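Long-range contacts in PT26-6P (Thermococcus sp., PDB 2WB7), which is of unknown function but is encoded by an archaeal extrachromosomal element and combines two immunoglobulin-like domains with a helical one: residues 258-263 with 374-379; 175-180 with 201-206; 401-406 with 469-474. All blocks are in the same frame, centred on the assembly; numbering follows the deposited sequence.

The three contacts are spread along an elongated chain and follow one another in sequence without touching. Interaction 1 is the buried one: neighbouring strands in the middle of an eight-stranded antiparallel sheet, where regular backbone bonds are backed by small residues and an indole. Interaction 2 also joins two antiparallel strands, but near a far end of the molecule, with a bulged register, a stack of tryptophan on histidine and charged side chains at the surface. It lies about 105 Å, centre to centre, from interaction 3, a surface contact between helix ends in the helical domain, which relies on aromatic rings instead of strand pairing. Strand 370-379 of interaction 1 precedes helix 393-404 of interaction 3 in the chain.

Interaction 1: residues 258-263 with 374-379; sequences KYAGAL and WLAAEP
Lys258 and Glu378 exchange two backbone hydrogen bonds, Glu378 N to Lys258 O at 2.8 Å and Lys258 N to Glu378 O at 2.9 Å, in an antiparallel pairing of central strands in the sheet of the second immunoglobulin-like domain. Ala260 and Ala376 repeat this reciprocal pair, and Ala262 N, where the first strand turns away, reaches Trp374 O (2.8 Å). The Lys258 and Glu378 side chains run side by side to a weak salt bridge, NZ to OE1 3.3 Å; OE1 has its stronger partner in Tyr152 OH, and OE2 accepts from His354 ND1. Trp374 takes the crowded first torsion (chi1 65°), which folds its indole over the neighbouring strand: Gly261 CA sits 3.7 Å from the six-membered ring's centroid, a CH-pi contact. Glycine suits this spot: a CB would hit Trp374 O and, at these backbone angles, jam against the carbonyl of Ala260. With an alanine in place of the tryptophan, Gly261 and Ala260 would probably lose their apolar cover and Asp132 the NE1 donor it accepts from. Past the strand end, Leu263 CD1 meets Leu375 CD1 (4.0 Å); on the face opposite Lys258 and Ala260, small Ala377 sets CB 3.7 Å from Tyr259 CD2.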
loop_
_atom_site.group_PDB
_atom_site.type_symbol
_atom_site.label_atom_id
_atom_site.label_comp_id
_atom_site.label_asym_id
_atom_site.label_seq_id
_atom_site.Cartn_x
_atom_site.Cartn_y
_atom_site.Cartn_z
ATOM N N LYS A 258 -3.968 0.902 3.369
ATOM C CA LYS A 258 -4.099 -0.398 2.746
ATOM C C LYS A 258 -3.882 -0.192 1.240
ATOM O O LYS A 258 -4.485 0.691 0.643
ATOM C CB LYS A 258 -5.500 -0.930 3.007
ATOM C CG LYS A 258 -5.618 -2.443 3.031
ATOM C CD LYS A 258 -7.037 -2.887 2.685
ATOM C CE LYS A 258 -8.103 -1.842 3.076
ATOM N NZ LYS A 258 -9.503 -2.228 2.616
ATOM N N TYR A 259 -3.011 -0.987 0.627
ATOM C CA TYR A 259 -2.652 -0.780 -0.779
ATOM C C TYR A 259 -3.090 -1.924 -1.673
ATOM O O TYR A 259 -3.084 -3.068 -1.240
ATOM C CB TYR A 259 -1.140 -0.654 -0.935
ATOM C CG TYR A 259 -0.507 0.532 -0.260
ATOM C CD1 TYR A 259 0.143 0.387 0.959
ATOM C CD2 TYR A 259 -0.531 1.788 -0.855
ATOM C CE1 TYR A 259 0.736 1.475 1.582
ATOM C CE2 TYR A 259 0.050 2.875 -0.250
ATOM C CZ TYR A 259 0.693 2.715 0.966
ATOM O OH TYR A 259 1.283 3.793 1.588
ATOM N N ALA A 260 -3.439 -1.609 -2.922
ATOM C CA ALA A 260 -3.597 -2.608 -3.970
ATOM C C ALA A 260 -3.077 -2.016 -5.279
ATOM O O ALA A 260 -3.173 -0.806 -5.487
ATOM C CB ALA A 260 -5.053 -3.019 -4.116
ATOM N N GLY A 261 -2.536 -2.848 -6.166
ATOM C CA GLY A 261 -2.048 -2.340 -7.443
ATOM C C GLY A 261 -0.535 -2.308 -7.607
ATOM O O GLY A 261 0.161 -3.202 -7.148
ATOM N N ALA A 262 -0.031 -1.268 -8.267
ATOM C CA ALA A 262 1.372 -1.203 -8.652
ATOM C C ALA A 262 2.246 -0.558 -7.576
ATOM O O ALA A 262 2.943 0.424 -7.820
ATOM C CB ALA A 262 1.506 -0.455 -9.965
ATOM N N LEU A 263 2.231 -1.132 -6.385
ATOM C CA LEU A 263 2.910 -0.505 -5.261
ATOM C C LEU A 263 4.423 -0.425 -5.439
ATOM O O LEU A 263 5.069 0.445 -4.855
ATOM C CB LEU A 263 2.563 -1.199 -3.941
ATOM C CG LEU A 263 3.052 -0.497 -2.670
ATOM C CD1 LEU A 263 2.415 0.884 -2.488
ATOM C CD2 LEU A 263 2.754 -1.389 -1.463
ATOM N N TRP A 374 -1.987 1.118 -12.069
ATOM C CA TRP A 374 -2.893 1.760 -11.148
ATOM C C TRP A 374 -2.490 1.468 -9.717
ATOM O O TRP A 374 -1.847 0.452 -9.432
ATOM C CB TRP A 374 -4.330 1.290 -11.392
ATOM C CG TRP A 374 -4.554 -0.163 -11.103
ATOM C CD1 TRP A 374 -4.376 -1.199 -11.962
ATOM C CD2 TRP A 374 -4.984 -0.736 -9.863
ATOM N NE1 TRP A 374 -4.687 -2.383 -11.340
ATOM C CE2 TRP A 374 -5.058 -2.127 -10.051
ATOM C CE3 TRP A 374 -5.306 -0.205 -8.608
ATOM C CZ2 TRP A 374 -5.442 -2.997 -9.041
ATOM C CZ3 TRP A 374 -5.693 -1.078 -7.600
ATOM C CH2 TRP A 374 -5.759 -2.456 -7.826
ATOM N N LEU A 375 -2.867 2.378 -8.822
ATOM C CA LEU A 375 -2.695 2.169 -7.388
ATOM C C LEU A 375 -3.958 2.580 -6.633
ATOM O O LEU A 375 -4.637 3.566 -6.987
ATOM C CB LEU A 375 -1.498 2.947 -6.850
ATOM C CG LEU A 375 -1.131 2.653 -5.389
ATOM C CD1 LEU A 375 -0.481 1.312 -5.262
ATOM C CD2 LEU A 375 -0.178 3.708 -4.871
ATOM N N ALA A 376 -4.284 1.803 -5.610
ATOM C CA ALA A 376 -5.364 2.152 -4.712
ATOM C C ALA A 376 -4.770 2.148 -3.320
ATOM O O ALA A 376 -4.010 1.245 -2.968
ATOM C CB ALA A 376 -6.509 1.143 -4.816
ATOM N N ALA A 377 -5.089 3.167 -2.540
ATOM C CA ALA A 377 -4.556 3.258 -1.194
ATOM C C ALA A 377 -5.650 3.815 -0.328
ATOM O O ALA A 377 -6.201 4.883 -0.618
ATOM C CB ALA A 377 -3.333 4.167 -1.150
ATOM N N GLU A 378 -5.990 3.079 0.722
ATOM C CA GLU A 378 -7.054 3.503 1.612
ATOM C C GLU A 378 -6.501 3.795 3.010
ATOM O O GLU A 378 -6.014 2.895 3.692
ATOM C CB GLU A 378 -8.170 2.459 1.651
ATOM C CG GLU A 378 -9.144 2.675 2.783
ATOM C CD GLU A 378 -10.315 1.700 2.780
ATOM O OE1 GLU A 378 -10.394 0.850 1.870
ATOM O OE2 GLU A 378 -11.164 1.798 3.693
ATOM N N PRO A 379 -6.553 5.071 3.423
ATOM C CA PRO A 379 -6.107 5.468 4.751
ATOM C C PRO A 379 -6.934 4.735 5.777
ATOM O O PRO A 379 -8.161 4.731 5.681
ATOM C CB PRO A 379 -6.435 6.961 4.800
ATOM C CG PRO A 379 -6.480 7.390 3.382
ATOM C CD PRO A 379 -7.020 6.216 2.626
#

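Interaction 2: residues 175-180 with 201-206; sequences AWKTDS and VHDKDI
Ala175 O is approached by two successive amides of the facing strand, Asp203 N at 2.9 Å and Lys204 N at 3.3 Å, both weak, the first bent and the second bent and long. The edge of the His202 ring adds its CD2 near the same oxygen. In return, Ala175 N gives a sounder bond to Lys204 O. Further along, Val201 N meets Lys177 O at 2.8 Å and almost straight (173°), and Lys177 N returns a bond to Val201 O. Two residues, Asp203 and Lys204, thus stand opposite one, which is a classic beta bulge in the antiparallel pair formed by strands 163-178 and 198-213. Trp176 and His202, a non-hydrogen-bonded pair, share one face of the sheet. Their rings make an offset stack, the five-membered ring of Trp176 4.6 Å from the imidazole between centroids and the planes at 27°, while His202 CB lies over the six-membered ring in a CH-pi contact. His202 has CG anti to its N (chi1 -178°), a setting that carries the imidazole across the five-membered part of the indole and toward Asp205, whose OD1 accepts from NE2 at 2.8 Å. OD1 lies near the imidazole plane, though the bond is bent; it probably helps hold the ring's rotation. Trp176 NE1 donates to Glu174. On the other face, small Ala175 lets the Lys204 chain lie against it, CB to CG 3.5 Å.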
loop_
_atom_site.group_PDB
_atom_site.type_symbol
_atom_site.label_atom_id
_atom_site.label_comp_id
_atom_site.label_asym_id
_atom_site.label_seq_id
_atom_site.Cartn_x
_atom_site.Cartn_y
_atom_site.Cartn_z
ATOM N N ALA A 175 29.915 -19.440 -41.156
ATOM C CA ALA A 175 30.835 -20.570 -41.239
ATOM C C ALA A 175 31.972 -20.197 -42.189
ATOM O O ALA A 175 31.722 -19.787 -43.317
ATOM C CB ALA A 175 30.100 -21.807 -41.742
ATOM N N TRP A 176 33.212 -20.324 -41.729
ATOM C CA TRP A 176 34.380 -20.000 -42.548
ATOM C C TRP A 176 35.302 -21.216 -42.683
ATOM O O TRP A 176 35.512 -21.937 -41.709
ATOM C CB TRP A 176 35.153 -18.819 -41.942
ATOM C CG TRP A 176 34.452 -17.484 -42.069
ATOM C CD1 TRP A 176 33.261 -17.131 -41.502
ATOM C CD2 TRP A 176 34.904 -16.327 -42.803
ATOM N NE1 TRP A 176 32.943 -15.830 -41.835
ATOM C CE2 TRP A 176 33.933 -15.314 -42.630
ATOM C CE3 TRP A 176 36.031 -16.051 -43.590
ATOM C CZ2 TRP A 176 34.052 -14.050 -43.221
ATOM C CZ3 TRP A 176 36.147 -14.789 -44.176
ATOM C CH2 TRP A 176 35.161 -13.807 -43.986
ATOM N N LYS A 177 35.844 -21.435 -43.884
ATOM C CA LYS A 177 36.841 -22.492 -44.125
ATOM C C LYS A 177 38.102 -21.885 -44.725
ATOM O O LYS A 177 38.053 -20.794 -45.303
ATOM C CB LYS A 177 36.309 -23.542 -45.102
ATOM C CG LYS A 177 34.796 -23.704 -45.114
ATOM C CD LYS A 177 34.273 -24.413 -43.860
ATOM C CE LYS A 177 32.741 -24.466 -43.837
ATOM N NZ LYS A 177 32.237 -25.355 -42.736
ATOM N N THR A 178 39.221 -22.594 -44.598
ATOM C CA THR A 178 40.463 -22.209 -45.289
ATOM C C THR A 178 40.406 -22.519 -46.775
ATOM O O THR A 178 40.061 -23.631 -47.172
ATOM C CB THR A 178 41.696 -22.942 -44.743
ATOM O OG1 THR A 178 41.325 -24.268 -44.347
ATOM C CG2 THR A 178 42.272 -22.213 -43.553
ATOM N N ASP A 179 40.745 -21.522 -47.581
ATOM C CA ASP A 179 40.831 -21.674 -49.028
ATOM C C ASP A 179 42.219 -22.192 -49.390
ATOM O O ASP A 179 43.157 -21.410 -49.568
ATOM C CB ASP A 179 40.562 -20.336 -49.720
ATOM C CG ASP A 179 40.603 -20.446 -51.226
ATOM O OD1 ASP A 179 41.308 -21.341 -51.740
ATOM O OD2 ASP A 179 39.920 -19.639 -51.897
ATOM N N SER A 180 42.336 -23.514 -49.499
ATOM C CA SER A 180 43.620 -24.193 -49.695
ATOM C C SER A 180 44.383 -23.752 -50.950
ATOM O O SER A 180 45.564 -24.057 -51.104
ATOM C CB SER A 180 43.389 -25.702 -49.744
ATOM O OG SER A 180 44.513 -26.408 -49.263
ATOM N N VAL A 201 38.163 -18.070 -45.805
ATOM C CA VAL A 201 37.101 -17.463 -46.605
ATOM C C VAL A 201 35.691 -17.892 -46.158
ATOM O O VAL A 201 35.511 -18.931 -45.514
ATOM C CB VAL A 201 37.338 -17.682 -48.133
ATOM C CG1 VAL A 201 37.192 -19.151 -48.515
ATOM C CG2 VAL A 201 36.414 -16.801 -48.959
ATOM N N HIS A 202 34.700 -17.076 -46.503
ATOM C CA HIS A 202 33.364 -17.213 -45.943
ATOM C C HIS A 202 32.493 -18.213 -46.686
ATOM O O HIS A 202 31.972 -17.922 -47.762
ATOM C CB HIS A 202 32.674 -15.850 -45.886
ATOM C CG HIS A 202 31.316 -15.894 -45.267
ATOM N ND1 HIS A 202 30.272 -15.108 -45.702
ATOM C CD2 HIS A 202 30.819 -16.660 -44.268
ATOM C CE1 HIS A 202 29.195 -15.370 -44.984
ATOM N NE2 HIS A 202 29.499 -16.312 -44.108
ATOM N N ASP A 203 32.311 -19.380 -46.079
ATOM C CA ASP A 203 31.571 -20.476 -46.695
ATOM C C ASP A 203 30.047 -20.304 -46.709
ATOM O O ASP A 203 29.468 -19.941 -47.723
ATOM C CB ASP A 203 31.927 -21.796 -46.008
ATOM C CG ASP A 203 31.294 -22.984 -46.685
ATOM O OD1 ASP A 203 31.126 -22.940 -47.924
ATOM O OD2 ASP A 203 30.961 -23.967 -45.987
ATOM N N LYS A 204 29.401 -20.591 -45.587
ATOM C CA LYS A 204 27.939 -20.554 -45.520
ATOM C C LYS A 204 27.411 -19.781 -44.306
ATOM O O LYS A 204 28.182 -19.318 -43.461
ATOM C CB LYS A 204 27.386 -21.979 -45.503
ATOM C CG LYS A 204 27.939 -22.821 -44.362
ATOM C CD LYS A 204 27.847 -24.309 -44.705
ATOM C CE LYS A 204 28.478 -25.174 -43.608
ATOM N NZ LYS A 204 28.135 -26.612 -43.772
ATOM N N ASP A 205 26.087 -19.640 -44.241
ATOM C CA ASP A 205 25.407 -19.027 -43.103
ATOM C C ASP A 205 24.376 -20.004 -42.538
ATOM O O ASP A 205 23.602 -20.595 -43.283
ATOM C CB ASP A 205 24.740 -17.719 -43.527
ATOM C CG ASP A 205 25.745 -16.616 -43.772
ATOM O OD1 ASP A 205 26.847 -16.693 -43.190
ATOM O OD2 ASP A 205 25.446 -15.679 -44.539
ATOM N N ILE A 206 24.368 -20.180 -41.224
ATOM C CA ILE A 206 23.527 -21.198 -40.594
ATOM C C ILE A 206 22.491 -20.603 -39.631
ATOM O O ILE A 206 22.839 -20.106 -38.562
ATOM C CB ILE A 206 24.392 -22.208 -39.821
ATOM C CG1 ILE A 206 25.466 -22.799 -40.739
ATOM C CG2 ILE A 206 23.523 -23.291 -39.204
ATOM C CD1 ILE A 206 26.660 -23.383 -39.991
#

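Interaction 3: residues 401-406 with 469-474; sequences DLYKKK and DDYQMF
Tyr403 reaches from the last turn of helix 393-404 to the start of helix 471-499 and meets two aromatic residues there, forming a cluster with Tyr471 and Phe474. Its CG stands anti to the backbone N (chi1 180°), which swings the ring off its own helix toward helix 471-499. Phe474 uses the same kind of torsion from the other side, and the two side chains pass alongside, each heading toward the other's helix. Their rings form an offset stack, with centroids 4.7 Å apart and planes at 20°. Tyr403 CD1 lies over the Phe474 face toward its rim, and the outer side of that ring reaches back to the root of the tyrosine, CE2 to Tyr403 CB 3.5 Å. Tyr471 comes to the same side of the Tyr403 ring but at a slant: the planes are turned by 34°, and its CD1 touches Tyr403 CE2 at 3.5 Å. The extended chain of Lys404 passes the outer end of this second tyrosine, CE to Tyr471 OH 3.8 Å. At the far end of the Tyr403 ring, OH lies 2.9 Å from Asp469 O, close to the ring plane. Asp470 is the N-cap of helix 471-499, its OD2 accepting from the N of Met473 (selenomethionine in the crystal) at 2.9 Å; aspartate suits this place because its carboxylate can meet an amide of the first turn. Arg408 and Ile411 of helix 408-438 also touch Tyr403. Tyrosine thus offers a broad apolar ring to the cluster and a polar tip to the backbone just before helix 471-499, so the two helix ends are joined chiefly by aromatic contact.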
loop_
_atom_site.group_PDB
_atom_site.type_symbol
_atom_site.label_atom_id
_atom_site.label_comp_id
_atom_site.label_asym_id
_atom_site.label_seq_id
_atom_site.Cartn_x
_atom_site.Cartn_y
_atom_site.Cartn_z
ATOM N N ASP A 401 -9.765 19.428 41.218
ATOM C CA ASP A 401 -9.738 20.617 42.047
ATOM C C ASP A 401 -10.421 20.334 43.364
ATOM O O ASP A 401 -9.935 20.710 44.424
ATOM C CB ASP A 401 -10.379 21.788 41.318
ATOM C CG ASP A 401 -9.485 22.313 40.201
ATOM O OD1 ASP A 401 -8.254 22.087 40.286
ATOM O OD2 ASP A 401 -9.995 22.935 39.234
ATOM N N LEU A 402 -11.543 19.643 43.292
ATOM C CA LEU A 402 -12.186 19.165 44.489
ATOM C C LEU A 402 -11.185 18.381 45.341
ATOM O O LEU A 402 -11.078 18.602 46.539
ATOM C CB LEU A 402 -13.386 18.298 44.133
ATOM C CG LEU A 402 -14.481 19.033 43.371
ATOM C CD1 LEU A 402 -15.645 18.102 43.071
ATOM C CD2 LEU A 402 -14.939 20.197 44.208
ATOM N N TYR A 403 -10.440 17.471 44.730
ATOM C CA TYR A 403 -9.506 16.683 45.519
ATOM C C TYR A 403 -8.615 17.611 46.341
ATOM O O TYR A 403 -8.470 17.424 47.547
ATOM C CB TYR A 403 -8.662 15.744 44.649
ATOM C CG TYR A 403 -7.668 14.910 45.444
ATOM C CD1 TYR A 403 -8.028 13.658 45.951
ATOM C CD2 TYR A 403 -6.372 15.371 45.693
ATOM C CE1 TYR A 403 -7.130 12.883 46.677
ATOM C CE2 TYR A 403 -5.467 14.603 46.426
ATOM C CZ TYR A 403 -5.856 13.362 46.916
ATOM O OH TYR A 403 -4.964 12.590 47.633
ATOM N N LYS A 404 -8.019 18.610 45.694
ATOM C CA LYS A 404 -7.148 19.552 46.410
ATOM C C LYS A 404 -7.867 20.332 47.516
ATOM O O LYS A 404 -7.329 20.507 48.601
ATOM C CB LYS A 404 -6.508 20.528 45.439
ATOM C CG LYS A 404 -5.559 19.880 44.490
ATOM C CD LYS A 404 -5.270 20.841 43.368
ATOM C CE LYS A 404 -4.227 20.317 42.434
ATOM N NZ LYS A 404 -4.069 21.283 41.307
ATOM N N LYS A 405 -9.074 20.806 47.225
ATOM C CA LYS A 405 -9.887 21.488 48.206
ATOM C C LYS A 405 -10.356 20.510 49.268
ATOM O O LYS A 405 -11.073 20.890 50.181
ATOM C CB LYS A 405 -11.113 22.093 47.527
ATOM C CG LYS A 405 -10.802 23.199 46.513
ATOM C CD LYS A 405 -12.074 23.711 45.813
ATOM C CE LYS A 405 -13.220 23.981 46.809
ATOM N NZ LYS A 405 -12.959 25.063 47.832
ATOM N N LYS A 406 -9.991 19.239 49.127
ATOM C CA LYS A 406 -10.356 18.211 50.104
ATOM C C LYS A 406 -11.854 17.973 50.218
ATOM O O LYS A 406 -12.320 17.446 51.222
ATOM C CB LYS A 406 -9.848 18.605 51.482
ATOM C CG LYS A 406 -8.371 18.814 51.562
ATOM C CD LYS A 406 -7.700 17.596 52.170
ATOM C CE LYS A 406 -6.362 17.965 52.771
ATOM N NZ LYS A 406 -6.538 18.977 53.859
ATOM N N ASP A 469 -6.539 8.604 48.799
ATOM C CA ASP A 469 -5.982 9.732 49.505
ATOM C C ASP A 469 -4.526 9.941 49.106
ATOM O O ASP A 469 -3.859 10.844 49.624
ATOM C CB ASP A 469 -6.120 9.552 51.009
ATOM C CG ASP A 469 -5.476 8.286 51.485
ATOM O OD1 ASP A 469 -5.209 8.167 52.698
ATOM O OD2 ASP A 469 -5.224 7.406 50.635
ATOM N N ASP A 470 -4.017 9.096 48.209
ATOM C CA ASP A 470 -2.796 9.457 47.509
ATOM C C ASP A 470 -3.175 10.190 46.235
ATOM O O ASP A 470 -4.084 9.784 45.523
ATOM C CB ASP A 470 -1.962 8.263 47.127
ATOM C CG ASP A 470 -0.744 8.672 46.328
ATOM O OD1 ASP A 470 0.157 9.297 46.929
ATOM O OD2 ASP A 470 -0.697 8.405 45.100
ATOM N N TYR A 471 -2.450 11.255 45.935
ATOM C CA TYR A 471 -2.785 12.113 44.808
ATOM C C TYR A 471 -2.627 11.420 43.456
ATOM O O TYR A 471 -3.546 11.439 42.636
ATOM C CB TYR A 471 -1.942 13.379 44.851
ATOM C CG TYR A 471 -2.250 14.355 43.747
ATOM C CD1 TYR A 471 -3.546 14.788 43.519
ATOM C CD2 TYR A 471 -1.236 14.865 42.942
ATOM C CE1 TYR A 471 -3.824 15.690 42.514
ATOM C CE2 TYR A 471 -1.504 15.773 41.948
ATOM C CZ TYR A 471 -2.801 16.182 41.735
ATOM O OH TYR A 471 -3.083 17.077 40.728
ATOM N N GLN A 472 -1.467 10.811 43.227
ATOM C CA GLN A 472 -1.222 10.145 41.958
ATOM C C GLN A 472 -2.218 9.019 41.770
ATOM O O GLN A 472 -2.671 8.733 40.665
ATOM C CB GLN A 472 0.192 9.606 41.888
ATOM C CG GLN A 472 0.538 9.081 40.501
ATOM C CD GLN A 472 0.526 10.178 39.421
ATOM O OE1 GLN A 472 1.353 11.082 39.423
ATOM N NE2 GLN A 472 -0.419 10.090 38.504
HETATM N N MSE A 473 -2.579 8.383 42.869
HETATM C CA MSE A 473 -3.483 7.265 42.793
HETATM C C MSE A 473 -4.879 7.754 42.387
HETATM O O MSE A 473 -5.653 7.052 41.737
HETATM C CB MSE A 473 -3.507 6.536 44.135
HETATM C CG MSE A 473 -3.678 5.036 43.979
HETATM SE SE MSE A 473 -2.225 4.303 42.893
HETATM C CE MSE A 473 -3.288 3.328 41.597
ATOM N N PHE A 474 -5.204 8.975 42.771
ATOM C CA PHE A 474 -6.495 9.535 42.428
ATOM C C PHE A 474 -6.468 9.865 40.936
ATOM O O PHE A 474 -7.391 9.534 40.188
ATOM C CB PHE A 474 -6.750 10.773 43.288
ATOM C CG PHE A 474 -7.996 11.524 42.934
ATOM C CD1 PHE A 474 -9.232 11.018 43.240
ATOM C CD2 PHE A 474 -7.922 12.767 42.322
ATOM C CE1 PHE A 474 -10.381 11.730 42.927
ATOM C CE2 PHE A 474 -9.054 13.478 42.016
ATOM C CZ PHE A 474 -10.285 12.959 42.310
#